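PDB 3EO8: BluB-like flavoprotein from Clostridium difficile 630, which binds flavin mononucleotide and, as a member of the nitroreductase family, probably works as an oxidoreductase. Local coordinates for residues Lys32-Ala37 / Glu147-Ser152; Lys59-Ile64 / Phe93-Leu98; Val102-Phe107 / Leu194-Pro199; Asp171-Val176 / Tyr188-Met193. All coordinates share one frame; numbering follows the deposited sequence.

Interaction 1. Residues Lys32-Ala37 / Glu147-Ser152; sequences KAAGAA and ENFTLS
A34 and N148 bring the last turn of helix 24-35 against helix 137-155 with their CA atoms only 4.8 Å apart, an approach that the small alanine side chains permit. N148 carries the contact. Its CG lies anti to its own carbonyl carbon (chi1 -84°), which sends the amide along the end of the other helix. There ND2 donates to A33 O at 3.0 Å, with an N-H...O angle of 160°. The bond meets A33 O from above the carbonyl plane, while A36 N reaches the same oxygen from the opposite face, so the helix-end carbonyl is gripped twice. ND2 also donates to a water at 3.1 Å, and that water gives a weak bond to A36 O. Asparagine suits the place, its planar amide offering two N-H groups to a chain that is leaving its helix. Next to it, S152 OG donates to N148 O at 2.6 Å and packs tightly on A33 CB, 3.2 Å away. Beyond A34, whose CB lies near the plane of the F149 ring at its edge, that phenylalanine packs on M30 and I31 of helix 24-35 and on strand 189-197; Q5 of the second subunit bonds to S152 OG.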
loop_
_atom_site.group_PDB
_atom_site.type_symbol
_atom_site.label_atom_id
_atom_site.label_comp_id
_atom_site.label_asym_id
_atom_site.label_seq_id
_atom_site.Cartn_x
_atom_site.Cartn_y
_atom_site.Cartn_z
ATOM N N LYS A 32 -11.397 -2.855 12.466
ATOM C CA LYS A 32 -10.960 -4.202 12.870
ATOM C C LYS A 32 -10.444 -4.957 11.651
ATOM O O LYS A 32 -9.427 -5.612 11.704
ATOM C CB LYS A 32 -12.094 -4.959 13.523
ATOM C CG LYS A 32 -11.643 -6.293 14.142
ATOM C CD LYS A 32 -12.809 -7.037 14.743
ATOM C CE LYS A 32 -12.384 -8.411 15.228
ATOM N NZ LYS A 32 -11.529 -8.250 16.426
ATOM N N ALA A 33 -11.145 -4.829 10.533
ATOM C CA ALA A 33 -10.713 -5.471 9.295
ATOM C C ALA A 33 -9.389 -4.887 8.811
ATOM O O ALA A 33 -8.506 -5.625 8.392
ATOM C CB ALA A 33 -11.771 -5.315 8.234
ATOM N N ALA A 34 -9.264 -3.562 8.834
ATOM C CA ALA A 34 -8.013 -2.892 8.477
ATOM C C ALA A 34 -6.829 -3.438 9.277
ATOM O O ALA A 34 -5.727 -3.667 8.744
ATOM C CB ALA A 34 -8.145 -1.362 8.724
ATOM N N GLY A 35 -7.057 -3.621 10.562
ATOM C CA GLY A 35 -6.023 -4.088 11.502
ATOM C C GLY A 35 -5.568 -5.520 11.299
ATOM O O GLY A 35 -4.540 -5.935 11.834
ATOM N N ALA A 36 -6.353 -6.278 10.539
ATOM C CA ALA A 36 -5.996 -7.640 10.167
ATOM C C ALA A 36 -5.111 -7.723 8.917
ATOM O O ALA A 36 -4.701 -8.815 8.543
ATOM C CB ALA A 36 -7.260 -8.465 9.962
ATOM N N ALA A 37 -4.833 -6.587 8.264
ATOM C CA ALA A 37 -4.007 -6.551 7.062
ATOM C C ALA A 37 -2.596 -7.000 7.373
ATOM O O ALA A 37 -2.115 -6.795 8.493
ATOM C CB ALA A 37 -3.969 -5.131 6.490
ATOM N N GLU A 147 -7.159 -0.741 2.172
ATOM C CA GLU A 147 -8.010 -1.555 1.278
ATOM C C GLU A 147 -8.965 -2.469 2.030
ATOM O O GLU A 147 -10.116 -2.537 1.657
ATOM C CB GLU A 147 -7.169 -2.281 0.229
ATOM C CG GLU A 147 -7.965 -3.063 -0.810
ATOM C CD GLU A 147 -8.727 -2.204 -1.829
ATOM O OE1 GLU A 147 -8.720 -0.964 -1.717
ATOM O OE2 GLU A 147 -9.347 -2.819 -2.760
ATOM N N ASN A 148 -8.517 -3.099 3.122
ATOM C CA ASN A 148 -9.391 -3.910 3.962
ATOM C C ASN A 148 -10.550 -3.078 4.545
ATOM O O ASN A 148 -11.699 -3.523 4.584
ATOM C CB ASN A 148 -8.572 -4.544 5.108
ATOM C CG ASN A 148 -7.864 -5.842 4.717
ATOM O OD1 ASN A 148 -7.721 -6.172 3.544
ATOM N ND2 ASN A 148 -7.392 -6.573 5.734
ATOM N N PHE A 149 -10.238 -1.865 4.984
ATOM C CA PHE A 149 -11.230 -0.895 5.468
ATOM C C PHE A 149 -12.221 -0.593 4.338
ATOM O O PHE A 149 -13.437 -0.687 4.523
ATOM C CB PHE A 149 -10.535 0.401 5.875
ATOM C CG PHE A 149 -11.418 1.407 6.561
ATOM C CD1 PHE A 149 -12.375 2.130 5.856
ATOM C CD2 PHE A 149 -11.221 1.708 7.916
ATOM C CE1 PHE A 149 -13.182 3.084 6.500
ATOM C CE2 PHE A 149 -12.019 2.654 8.544
ATOM C CZ PHE A 149 -12.994 3.329 7.838
ATOM N N THR A 150 -11.684 -0.233 3.185
ATOM C CA THR A 150 -12.476 0.127 1.996
ATOM C C THR A 150 -13.498 -0.943 1.604
ATOM O O THR A 150 -14.695 -0.667 1.378
ATOM C CB THR A 150 -11.515 0.384 0.831
ATOM O OG1 THR A 150 -10.722 1.532 1.152
ATOM C CG2 THR A 150 -12.267 0.619 -0.493
ATOM N N LEU A 151 -13.029 -2.180 1.531
ATOM C CA LEU A 151 -13.890 -3.271 1.135
ATOM C C LEU A 151 -14.952 -3.528 2.200
ATOM O O LEU A 151 -16.113 -3.853 1.891
ATOM C CB LEU A 151 -13.052 -4.526 0.847
ATOM C CG LEU A 151 -12.054 -4.424 -0.321
ATOM C CD1 LEU A 151 -11.327 -5.722 -0.453
ATOM C CD2 LEU A 151 -12.768 -4.023 -1.681
ATOM N N SER A 152 -14.562 -3.384 3.461
ATOM C CA SER A 152 -15.470 -3.619 4.576
ATOM C C SER A 152 -16.574 -2.582 4.621
ATOM O O SER A 152 -17.732 -2.910 4.878
ATOM C CB SER A 152 -14.681 -3.636 5.887
ATOM O OG SER A 152 -13.713 -4.671 5.838
HETATM O O HOH W 1 -6.491 -9.510 6.340
#

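Interaction 2. Residues Lys59-Ile64 / Phe93-Leu98. With FMN (flavin mononucleotide), chain G.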
loop_
_atom_site.group_PDB
_atom_site.type_symbol
_atom_site.label_atom_id
_atom_site.label_comp_id
_atom_site.label_asym_id
_atom_site.label_seq_id
_atom_site.Cartn_x
_atom_site.Cartn_y
_atom_site.Cartn_z
ATOM N N LYS A 59 -12.402 23.102 9.621
ATOM C CA LYS A 59 -11.103 23.632 9.993
ATOM C C LYS A 59 -9.973 22.988 9.198
ATOM O O LYS A 59 -9.017 23.648 8.824
ATOM C CB LYS A 59 -10.875 23.499 11.512
ATOM C CG LYS A 59 -11.640 24.557 12.302
ATOM C CD LYS A 59 -11.601 24.326 13.797
ATOM C CE LYS A 59 -12.369 25.424 14.568
ATOM N NZ LYS A 59 -13.840 25.152 14.572
ATOM N N ILE A 60 -10.094 21.700 8.940
ATOM C CA ILE A 60 -9.079 20.940 8.187
ATOM C C ILE A 60 -9.095 21.462 6.739
ATOM O O ILE A 60 -8.068 21.701 6.132
ATOM C CB ILE A 60 -9.338 19.431 8.322
ATOM C CG1 ILE A 60 -8.972 18.961 9.746
ATOM C CG2 ILE A 60 -8.551 18.615 7.294
ATOM C CD1 ILE A 60 -9.523 17.585 10.092
ATOM N N ALA A 61 -10.284 21.679 6.219
ATOM C CA ALA A 61 -10.444 22.193 4.847
ATOM C C ALA A 61 -9.777 23.548 4.710
ATOM O O ALA A 61 -9.010 23.798 3.763
ATOM C CB ALA A 61 -11.938 22.236 4.491
ATOM N N ASP A 62 -9.982 24.405 5.694
ATOM C CA ASP A 62 -9.404 25.744 5.644
ATOM C C ASP A 62 -7.878 25.721 5.630
ATOM O O ASP A 62 -7.280 26.566 4.960
ATOM C CB ASP A 62 -9.915 26.596 6.801
ATOM C CG ASP A 62 -11.392 26.960 6.672
ATOM O OD1 ASP A 62 -11.964 26.906 5.561
ATOM O OD2 ASP A 62 -11.959 27.369 7.693
ATOM N N VAL A 63 -7.221 24.803 6.363
ATOM C CA VAL A 63 -5.740 24.772 6.319
ATOM C C VAL A 63 -5.236 24.178 4.997
ATOM O O VAL A 63 -4.167 24.558 4.500
ATOM C CB VAL A 63 -5.042 24.040 7.534
ATOM C CG1 VAL A 63 -5.337 24.756 8.854
ATOM C CG2 VAL A 63 -5.355 22.549 7.557
ATOM N N ILE A 64 -6.026 23.279 4.409
ATOM C CA ILE A 64 -5.708 22.755 3.082
ATOM C C ILE A 64 -5.778 23.907 2.061
ATOM O O ILE A 64 -4.821 24.170 1.285
ATOM C CB ILE A 64 -6.648 21.615 2.685
ATOM C CG1 ILE A 64 -6.409 20.384 3.578
ATOM C CG2 ILE A 64 -6.457 21.268 1.160
ATOM C CD1 ILE A 64 -7.531 19.245 3.485
ATOM N N PHE A 93 -11.102 16.874 -6.358
ATOM C CA PHE A 93 -10.369 15.710 -5.834
ATOM C C PHE A 93 -9.808 15.868 -4.414
ATOM O O PHE A 93 -9.112 14.982 -3.905
ATOM C CB PHE A 93 -9.265 15.305 -6.827
ATOM C CG PHE A 93 -9.822 14.892 -8.160
ATOM C CD1 PHE A 93 -10.412 13.648 -8.305
ATOM C CD2 PHE A 93 -9.843 15.782 -9.241
ATOM C CE1 PHE A 93 -10.979 13.271 -9.533
ATOM C CE2 PHE A 93 -10.401 15.420 -10.463
ATOM C CZ PHE A 93 -10.975 14.165 -10.601
ATOM N N THR A 94 -10.121 16.950 -3.731
ATOM C CA THR A 94 -9.722 17.020 -2.322
ATOM C C THR A 94 -10.894 17.511 -1.438
ATOM O O THR A 94 -11.363 16.793 -0.552
ATOM C CB THR A 94 -8.470 17.911 -2.074
ATOM O OG1 THR A 94 -7.454 17.656 -3.063
ATOM C CG2 THR A 94 -7.905 17.635 -0.671
ATOM N N LEU A 95 -11.398 18.715 -1.690
ATOM C CA LEU A 95 -12.299 19.321 -0.732
ATOM C C LEU A 95 -13.721 18.735 -0.800
ATOM O O LEU A 95 -14.568 19.122 -0.006
ATOM C CB LEU A 95 -12.329 20.835 -0.873
ATOM C CG LEU A 95 -11.037 21.595 -0.550
ATOM C CD1 LEU A 95 -11.220 23.107 -0.914
ATOM C CD2 LEU A 95 -10.682 21.399 0.906
ATOM N N PHE A 96 -13.967 17.813 -1.736
ATOM C CA PHE A 96 -15.252 17.106 -1.812
ATOM C C PHE A 96 -15.544 16.250 -0.591
ATOM O O PHE A 96 -16.691 15.875 -0.371
ATOM C CB PHE A 96 -15.318 16.190 -3.047
ATOM C CG PHE A 96 -14.501 14.969 -2.898
ATOM C CD1 PHE A 96 -15.021 13.855 -2.261
ATOM C CD2 PHE A 96 -13.182 14.958 -3.297
ATOM C CE1 PHE A 96 -14.276 12.737 -2.067
ATOM C CE2 PHE A 96 -12.413 13.836 -3.108
ATOM C CZ PHE A 96 -12.948 12.729 -2.476
ATOM N N TYR A 97 -14.532 15.924 0.208
ATOM C CA TYR A 97 -14.758 15.108 1.407
ATOM C C TYR A 97 -15.790 15.721 2.352
ATOM O O TYR A 97 -16.411 15.003 3.138
ATOM C CB TYR A 97 -13.455 14.822 2.173
ATOM C CG TYR A 97 -12.926 15.965 3.032
ATOM C CD1 TYR A 97 -13.439 16.227 4.289
ATOM C CD2 TYR A 97 -11.894 16.747 2.590
ATOM C CE1 TYR A 97 -12.958 17.276 5.083
ATOM C CE2 TYR A 97 -11.391 17.787 3.353
ATOM C CZ TYR A 97 -11.928 18.058 4.602
ATOM O OH TYR A 97 -11.449 19.123 5.367
ATOM N N LEU A 98 -15.982 17.038 2.287
ATOM C CA LEU A 98 -16.925 17.708 3.165
ATOM C C LEU A 98 -18.364 17.255 2.878
ATOM O O LEU A 98 -19.253 17.458 3.680
ATOM C CB LEU A 98 -16.833 19.212 2.983
ATOM C CG LEU A 98 -15.533 19.809 3.518
ATOM C CD1 LEU A 98 -15.323 21.188 2.900
ATOM C CD2 LEU A 98 -15.575 19.883 5.052
HETATM N N1 FMN G . -9.157 10.292 -5.316
HETATM C C2 FMN G . -9.410 11.624 -5.091
HETATM O O2 FMN G . -10.416 12.190 -5.540
HETATM N N3 FMN G . -8.539 12.359 -4.335
HETATM C C4 FMN G . -7.383 11.839 -3.832
HETATM O O4 FMN G . -6.635 12.559 -3.131
HETATM C C4A FMN G . -7.118 10.493 -4.053
HETATM N N5 FMN G . -5.977 9.921 -3.526
HETATM C C5A FMN G . -5.726 8.578 -3.707
HETATM C C6 FMN G . -4.590 8.037 -3.132
HETATM C C7 FMN G . -4.325 6.688 -3.292
HETATM C C7M FMN G . -3.340 6.083 -2.347
HETATM C C8 FMN G . -5.220 5.884 -4.007
HETATM C C8M FMN G . -5.158 4.391 -3.848
HETATM C C9 FMN G . -6.359 6.439 -4.570
HETATM C C9A FMN G . -6.631 7.789 -4.421
HETATM N N10 FMN G . -7.749 8.386 -5.002
HETATM C C10 FMN G . -8.020 9.719 -4.771
HETATM C "C1'" FMN G . -8.709 7.610 -5.865
HETATM C "C2'" FMN G . -8.204 7.406 -7.293
HETATM O "O2'" FMN G . -8.335 8.610 -8.039
HETATM C "C3'" FMN G . -9.029 6.306 -7.946
HETATM O "O3'" FMN G . -8.823 5.097 -7.224
HETATM C "C4'" FMN G . -8.764 6.077 -9.431
HETATM O "O4'" FMN G . -9.071 7.231 -10.194
HETATM C "C5'" FMN G . -9.623 4.900 -9.909
HETATM O "O5'" FMN G . -10.989 5.235 -9.751
HETATM P P FMN G . -11.962 4.198 -8.973
HETATM O O1P FMN G . -13.354 4.756 -8.950
HETATM O O2P FMN G . -11.391 4.103 -7.567
HETATM O O3P FMN G . -11.930 2.809 -9.595
#
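A61 sits at the middle of the apolar part of the contact, where its methyl group meets three side chains of the turn 93-98. L95 CD2 and L98 CD1 each approach A61 CB to 3.9 Å, and the Y97 ring comes up to it obliquely with its hydroxyl end. Alanine keeps the helix close. I60 and I64 extend the greasy surface: I64 CD1 lies 4.1 Å from Y97 CE2, the two side chains arriving from opposite directions, and I60 CG2 comes within 3.5 Å of Y97 OH. Y97 owes its pose to a chi1 of 78°, which places CG between the backbone N and the carbonyl carbon and aims the ring at the helix, with L98 CG lying over one face near the rim.

Among the polar groups, Y97 OH is 2.9 Å from A61 N, but the angle is too poor for a hydrogen bond; the hydroxyl is instead bonded to the carbonyl oxygen of M57, one turn earlier in helix 54-75. A tyrosine thus combines a ring for the apolar core with an end that can bind the helix backbone.

Toward the cofactor, FMN N3 donates to F93 O at 2.7 Å in an almost straight bond (177°), and FMN O2 lies 3.1 Å from F93 CD1, at the edge of the F93 ring and near its plane. S165 OG bonds to the same F93 carbonyl. A backbone oxygen reading the N3-H of the isoalloxazine pyrimidine marks this turn as part of the flavin site of this nitroreductase-family protein.

Interaction 3. Residues Val102-Phe107 / Leu194-Pro199; sequences VLVLVF and LALGVP
L194 loses more surface to this contact than any other residue of the two strands, and it faces V104 across an antiparallel hydrogen-bonded pair. L194 N donates a hydrogen bond to V104 O, and V104 N donates one to L194 O, both at 2.9 Å and both in the carbonyl plane of the acceptor; the second is the straighter, at 171°. The CB atoms of the two residues stand 4.1 Å apart on the same face. The L194 side chain then reaches diagonally along the sheet: CG anti to its carbonyl carbon (chi1 -70°) lets CD1 touch V106 CG2 at 4.0 Å.

These strands, 102-108 and 189-197, are the inner pair of the four-stranded antiparallel sheet of this nitroreductase-like fold, with strand 47-51 beyond the first and 159-163 beyond the second.

L196 and V102 form the next hydrogen-bonded pair, again with side chains on the face of L194 and V104. L196 N donates to V102 O at 3.1 Å, whereas the return bond from V102 N to L196 O is weak, with an angle of only 133°. The two side chains lie side by side and point the same way, V102 CG1 meeting L196 CD2 at 4.1 Å. Beta-branched valines suit the extended backbone, and the longer leucines opposite bridge from one valine to the next: L196 CD2 also touches V104 CG2. This face is covered by helix 137-155, A153 lying against L196. Between the two pairs, L103 and A195 form a non-hydrogen-bonded pair whose side chains turn to the other face, toward Y97.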
loop_
_atom_site.group_PDB
_atom_site.type_symbol
_atom_site.label_atom_id
_atom_site.label_comp_id
_atom_site.label_asym_id
_atom_site.label_seq_id
_atom_site.Cartn_x
_atom_site.Cartn_y
_atom_site.Cartn_z
ATOM N N VAL A 102 -18.523 11.477 7.464
ATOM C CA VAL A 102 -17.375 11.026 8.254
ATOM C C VAL A 102 -16.096 11.283 7.498
ATOM O O VAL A 102 -16.020 11.010 6.305
ATOM C CB VAL A 102 -17.457 9.512 8.567
ATOM C CG1 VAL A 102 -16.230 9.052 9.357
ATOM C CG2 VAL A 102 -18.761 9.173 9.278
ATOM N N LEU A 103 -15.107 11.825 8.201
ATOM C CA LEU A 103 -13.736 11.960 7.723
ATOM C C LEU A 103 -12.869 11.073 8.610
ATOM O O LEU A 103 -12.892 11.214 9.820
ATOM C CB LEU A 103 -13.224 13.392 7.834
ATOM C CG LEU A 103 -11.801 13.631 7.378
ATOM C CD1 LEU A 103 -11.667 13.227 5.899
ATOM C CD2 LEU A 103 -11.379 15.089 7.634
ATOM N N VAL A 104 -12.084 10.185 8.001
ATOM C CA VAL A 104 -11.149 9.376 8.761
ATOM C C VAL A 104 -9.738 9.819 8.393
ATOM O O VAL A 104 -9.388 9.874 7.227
ATOM C CB VAL A 104 -11.314 7.896 8.476
ATOM C CG1 VAL A 104 -10.402 7.096 9.399
ATOM C CG2 VAL A 104 -12.810 7.470 8.623
ATOM N N LEU A 105 -8.927 10.167 9.375
ATOM C CA LEU A 105 -7.551 10.484 9.123
ATOM C C LEU A 105 -6.779 9.245 9.453
ATOM O O LEU A 105 -6.880 8.722 10.585
ATOM C CB LEU A 105 -7.068 11.637 9.999
ATOM C CG LEU A 105 -7.870 12.929 9.915
ATOM C CD1 LEU A 105 -7.256 13.924 10.871
ATOM C CD2 LEU A 105 -7.926 13.457 8.528
ATOM N N VAL A 106 -6.033 8.757 8.474
ATOM C CA VAL A 106 -5.268 7.549 8.659
ATOM C C VAL A 106 -3.835 7.962 8.884
ATOM O O VAL A 106 -3.144 8.426 7.950
ATOM C CB VAL A 106 -5.373 6.586 7.475
ATOM C CG1 VAL A 106 -4.805 5.294 7.903
ATOM C CG2 VAL A 106 -6.863 6.385 7.068
ATOM N N PHE A 107 -3.409 7.826 10.140
ATOM C CA PHE A 107 -2.027 8.103 10.534
ATOM C C PHE A 107 -1.183 6.853 10.333
ATOM O O PHE A 107 -1.679 5.739 10.373
ATOM C CB PHE A 107 -1.932 8.559 11.997
ATOM C CG PHE A 107 -2.255 10.015 12.197
ATOM C CD1 PHE A 107 -3.565 10.469 12.120
ATOM C CD2 PHE A 107 -1.250 10.935 12.424
ATOM C CE1 PHE A 107 -3.869 11.821 12.309
ATOM C CE2 PHE A 107 -1.525 12.280 12.579
ATOM C CZ PHE A 107 -2.843 12.738 12.531
ATOM N N LEU A 194 -9.842 9.201 4.406
ATOM C CA LEU A 194 -10.967 8.533 3.773
ATOM C C LEU A 194 -12.218 9.383 3.964
ATOM O O LEU A 194 -12.547 9.787 5.116
ATOM C CB LEU A 194 -11.198 7.188 4.406
ATOM C CG LEU A 194 -10.162 6.120 4.143
ATOM C CD1 LEU A 194 -10.207 5.024 5.240
ATOM C CD2 LEU A 194 -10.445 5.559 2.781
ATOM N N ALA A 195 -12.904 9.671 2.857
ATOM C CA ALA A 195 -14.248 10.263 2.915
ATOM C C ALA A 195 -15.222 9.092 2.923
ATOM O O ALA A 195 -15.196 8.266 2.007
ATOM C CB ALA A 195 -14.531 11.186 1.692
ATOM N N LEU A 196 -16.083 9.035 3.938
ATOM C CA LEU A 196 -16.883 7.853 4.218
ATOM C C LEU A 196 -18.344 8.193 4.438
ATOM O O LEU A 196 -18.674 9.066 5.234
ATOM C CB LEU A 196 -16.335 7.152 5.478
ATOM C CG LEU A 196 -17.021 5.880 5.987
ATOM C CD1 LEU A 196 -16.935 4.704 4.952
ATOM C CD2 LEU A 196 -16.423 5.485 7.389
ATOM N N GLY A 197 -19.217 7.456 3.763
ATOM C CA GLY A 197 -20.665 7.672 3.845
ATOM C C GLY A 197 -21.469 6.652 3.067
ATOM O O GLY A 197 -20.937 5.680 2.542
ATOM N N VAL A 198 -22.777 6.864 3.008
ATOM C CA VAL A 198 -23.611 6.067 2.145
ATOM C C VAL A 198 -23.508 6.712 0.783
ATOM O O VAL A 198 -23.799 7.903 0.640
ATOM C CB VAL A 198 -25.074 6.062 2.585
ATOM C CG1 VAL A 198 -25.904 5.314 1.552
ATOM C CG2 VAL A 198 -25.213 5.452 4.011
ATOM N N PRO A 199 -23.045 5.950 -0.221
ATOM C CA PRO A 199 -22.768 6.545 -1.536
ATOM C C PRO A 199 -24.009 6.976 -2.296
ATOM O O PRO A 199 -25.048 6.315 -2.199
ATOM C CB PRO A 199 -22.056 5.406 -2.292
ATOM C CG PRO A 199 -22.510 4.178 -1.637
ATOM C CD PRO A 199 -22.731 4.512 -0.188
#

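Interaction 4. Residues Asp171-Val176 / Tyr188-Met193. With ACT (acetate ion), chain I.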
loop_
_atom_site.group_PDB
_atom_site.type_symbol
_atom_site.label_atom_id
_atom_site.label_comp_id
_atom_site.label_asym_id
_atom_site.label_seq_id
_atom_site.Cartn_x
_atom_site.Cartn_y
_atom_site.Cartn_z
ATOM N N ASP A 171 1.235 18.550 7.606
ATOM C CA ASP A 171 1.683 19.100 8.867
ATOM C C ASP A 171 0.646 20.023 9.483
ATOM O O ASP A 171 0.433 20.041 10.702
ATOM C CB ASP A 171 2.959 19.907 8.696
ATOM C CG ASP A 171 4.169 19.073 8.299
ATOM O OD1 ASP A 171 4.050 17.848 8.078
ATOM O OD2 ASP A 171 5.282 19.672 8.204
ATOM N N GLU A 172 0.002 20.820 8.638
ATOM C CA GLU A 172 -0.970 21.801 9.083
ATOM C C GLU A 172 -2.257 21.147 9.541
ATOM O O GLU A 172 -2.877 21.617 10.479
ATOM C CB GLU A 172 -1.282 22.786 7.968
ATOM C CG GLU A 172 -0.106 23.737 7.695
ATOM C CD GLU A 172 1.021 23.162 6.887
ATOM O OE1 GLU A 172 0.905 22.063 6.320
ATOM O OE2 GLU A 172 2.079 23.839 6.804
ATOM N N ILE A 173 -2.651 20.080 8.866
ATOM C CA ILE A 173 -3.811 19.258 9.261
ATOM C C ILE A 173 -3.588 18.634 10.644
ATOM O O ILE A 173 -4.482 18.646 11.499
ATOM C CB ILE A 173 -4.090 18.132 8.223
ATOM C CG1 ILE A 173 -4.533 18.714 6.844
ATOM C CG2 ILE A 173 -5.193 17.178 8.738
ATOM C CD1 ILE A 173 -4.692 17.638 5.761
ATOM N N GLU A 174 -2.399 18.070 10.842
ATOM C CA GLU A 174 -2.015 17.493 12.115
ATOM C C GLU A 174 -2.090 18.531 13.266
ATOM O O GLU A 174 -2.593 18.228 14.354
ATOM C CB GLU A 174 -0.597 16.952 12.015
ATOM C CG GLU A 174 -0.472 15.691 11.122
ATOM C CD GLU A 174 0.965 15.356 10.753
ATOM O OE1 GLU A 174 1.904 15.901 11.401
ATOM O OE2 GLU A 174 1.141 14.568 9.779
ATOM N N ALA A 175 -1.604 19.742 13.008
ATOM C CA ALA A 175 -1.643 20.833 13.983
ATOM C C ALA A 175 -3.068 21.218 14.372
ATOM O O ALA A 175 -3.355 21.445 15.543
ATOM C CB ALA A 175 -0.915 22.040 13.424
ATOM N N VAL A 176 -3.960 21.321 13.391
ATOM C CA VAL A 176 -5.382 21.570 13.675
ATOM C C VAL A 176 -5.983 20.463 14.526
ATOM O O VAL A 176 -6.663 20.737 15.517
ATOM C CB VAL A 176 -6.221 21.689 12.380
ATOM C CG1 VAL A 176 -7.728 21.720 12.704
ATOM C CG2 VAL A 176 -5.770 22.916 11.598
ATOM N N TYR A 188 3.826 9.262 14.653
ATOM C CA TYR A 188 2.990 9.048 13.487
ATOM C C TYR A 188 2.740 10.362 12.760
ATOM O O TYR A 188 2.891 11.437 13.325
ATOM C CB TYR A 188 1.662 8.406 13.858
ATOM C CG TYR A 188 1.723 6.947 14.291
ATOM C CD1 TYR A 188 2.392 6.565 15.457
ATOM C CD2 TYR A 188 1.083 5.960 13.544
ATOM C CE1 TYR A 188 2.441 5.224 15.855
ATOM C CE2 TYR A 188 1.114 4.618 13.934
ATOM C CZ TYR A 188 1.801 4.257 15.082
ATOM O OH TYR A 188 1.806 2.921 15.440
ATOM N N PHE A 189 2.365 10.252 11.496
ATOM C CA PHE A 189 2.059 11.386 10.644
ATOM C C PHE A 189 0.892 10.973 9.742
ATOM O O PHE A 189 0.583 9.779 9.594
ATOM C CB PHE A 189 3.297 11.816 9.833
ATOM C CG PHE A 189 4.020 10.671 9.122
ATOM C CD1 PHE A 189 3.648 10.261 7.840
ATOM C CD2 PHE A 189 5.079 10.012 9.733
ATOM C CE1 PHE A 189 4.323 9.200 7.215
ATOM C CE2 PHE A 189 5.752 8.978 9.107
ATOM C CZ PHE A 189 5.369 8.560 7.846
ATOM N N LEU A 190 0.224 11.966 9.162
ATOM C CA LEU A 190 -0.929 11.704 8.309
ATOM C C LEU A 190 -0.478 10.931 7.079
ATOM O O LEU A 190 0.445 11.346 6.376
ATOM C CB LEU A 190 -1.596 13.006 7.921
ATOM C CG LEU A 190 -2.874 12.841 7.137
ATOM C CD1 LEU A 190 -3.953 12.231 7.996
ATOM C CD2 LEU A 190 -3.271 14.189 6.535
ATOM N N GLY A 191 -1.071 9.770 6.846
ATOM C CA GLY A 191 -0.776 9.013 5.631
ATOM C C GLY A 191 -1.795 9.233 4.518
ATOM O O GLY A 191 -1.444 9.377 3.345
ATOM N N ALA A 192 -3.068 9.211 4.893
ATOM C CA ALA A 192 -4.161 9.295 3.943
ATOM C C ALA A 192 -5.404 9.766 4.707
ATOM O O ALA A 192 -5.401 9.732 5.946
ATOM C CB ALA A 192 -4.405 7.935 3.278
HETATM N N MSE A 193 -6.425 10.242 3.984
HETATM C CA MSE A 193 -7.767 10.370 4.532
HETATM C C MSE A 193 -8.725 9.504 3.754
HETATM O O MSE A 193 -8.449 9.061 2.625
HETATM C CB MSE A 193 -8.280 11.814 4.536
HETATM C CG MSE A 193 -7.207 12.851 4.806
HETATM SE SE MSE A 193 -7.841 14.640 5.150
HETATM C CE MSE A 193 -8.509 15.156 3.428
HETATM C C ACT I . 3.709 20.180 5.154
HETATM O O ACT I . 2.975 19.227 5.471
HETATM O OXT ACT I . 3.225 21.329 5.326
HETATM C CH3 ACT I . 5.092 19.964 4.586
#
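E174 OE2 accepts the backbone N-H of L190 at 2.8 Å in a nearly straight bond (173°), and R135 of the second subunit makes a long, weak ion pair with the same oxygen. Residues 171-176 of helix 170-181 run at 115° to residues 189-193 of the strand, on one face of the antiparallel sheet of the nitroreductase-like fold. Glutamate is long enough for the task: its chain runs extended beyond CG, and OE2 uses its anti side, with the donor 35° out of the carboxylate plane. OE1 forms a salt bridge with K185, which probably steadies the charge in this largely buried place. The backbone of F189 packs close beside the bond, its CA 3.4 Å from OE2. After L190 the strand is irregular: G191 and A192 both face V106 in a classic beta bulge. At the start of the helix, D171 N donates to an acetate oxygen at 2.8 Å, an anion probably taken from the crystallisation liquor. The apolar half belongs to I173, whose branched side chain crosses that of L190 at about a right angle. I173 CD1 rests 3.8 Å from L190 CD2 and 4.4 Å from the SE atom of M193, a selenomethionine.

Interaction 3 lies at the centre and touches each of the others. On the sheet face toward interaction 1, F149 CD1 packs on L194 CD1 at 3.7 Å; on the other face, Y97 CE1 of interaction 2 meets L103 CD2 at 3.7 Å. Interactions 3 and 4 share strand 189-197. Interactions 2 and 4 join through their helices, where V63 CG1 and V176 CG2 are 3.3 Å apart. Interactions 1 and 2 stand on opposite sides of the chain's centre, about 24 Å between centres. Interaction 2 holds the flavin directly, whereas the side chains of A37, A195 and M193 stay about 7, 8 and 7 Å from a bound FMN. Interactions 1 and 4 also reach the second subunit.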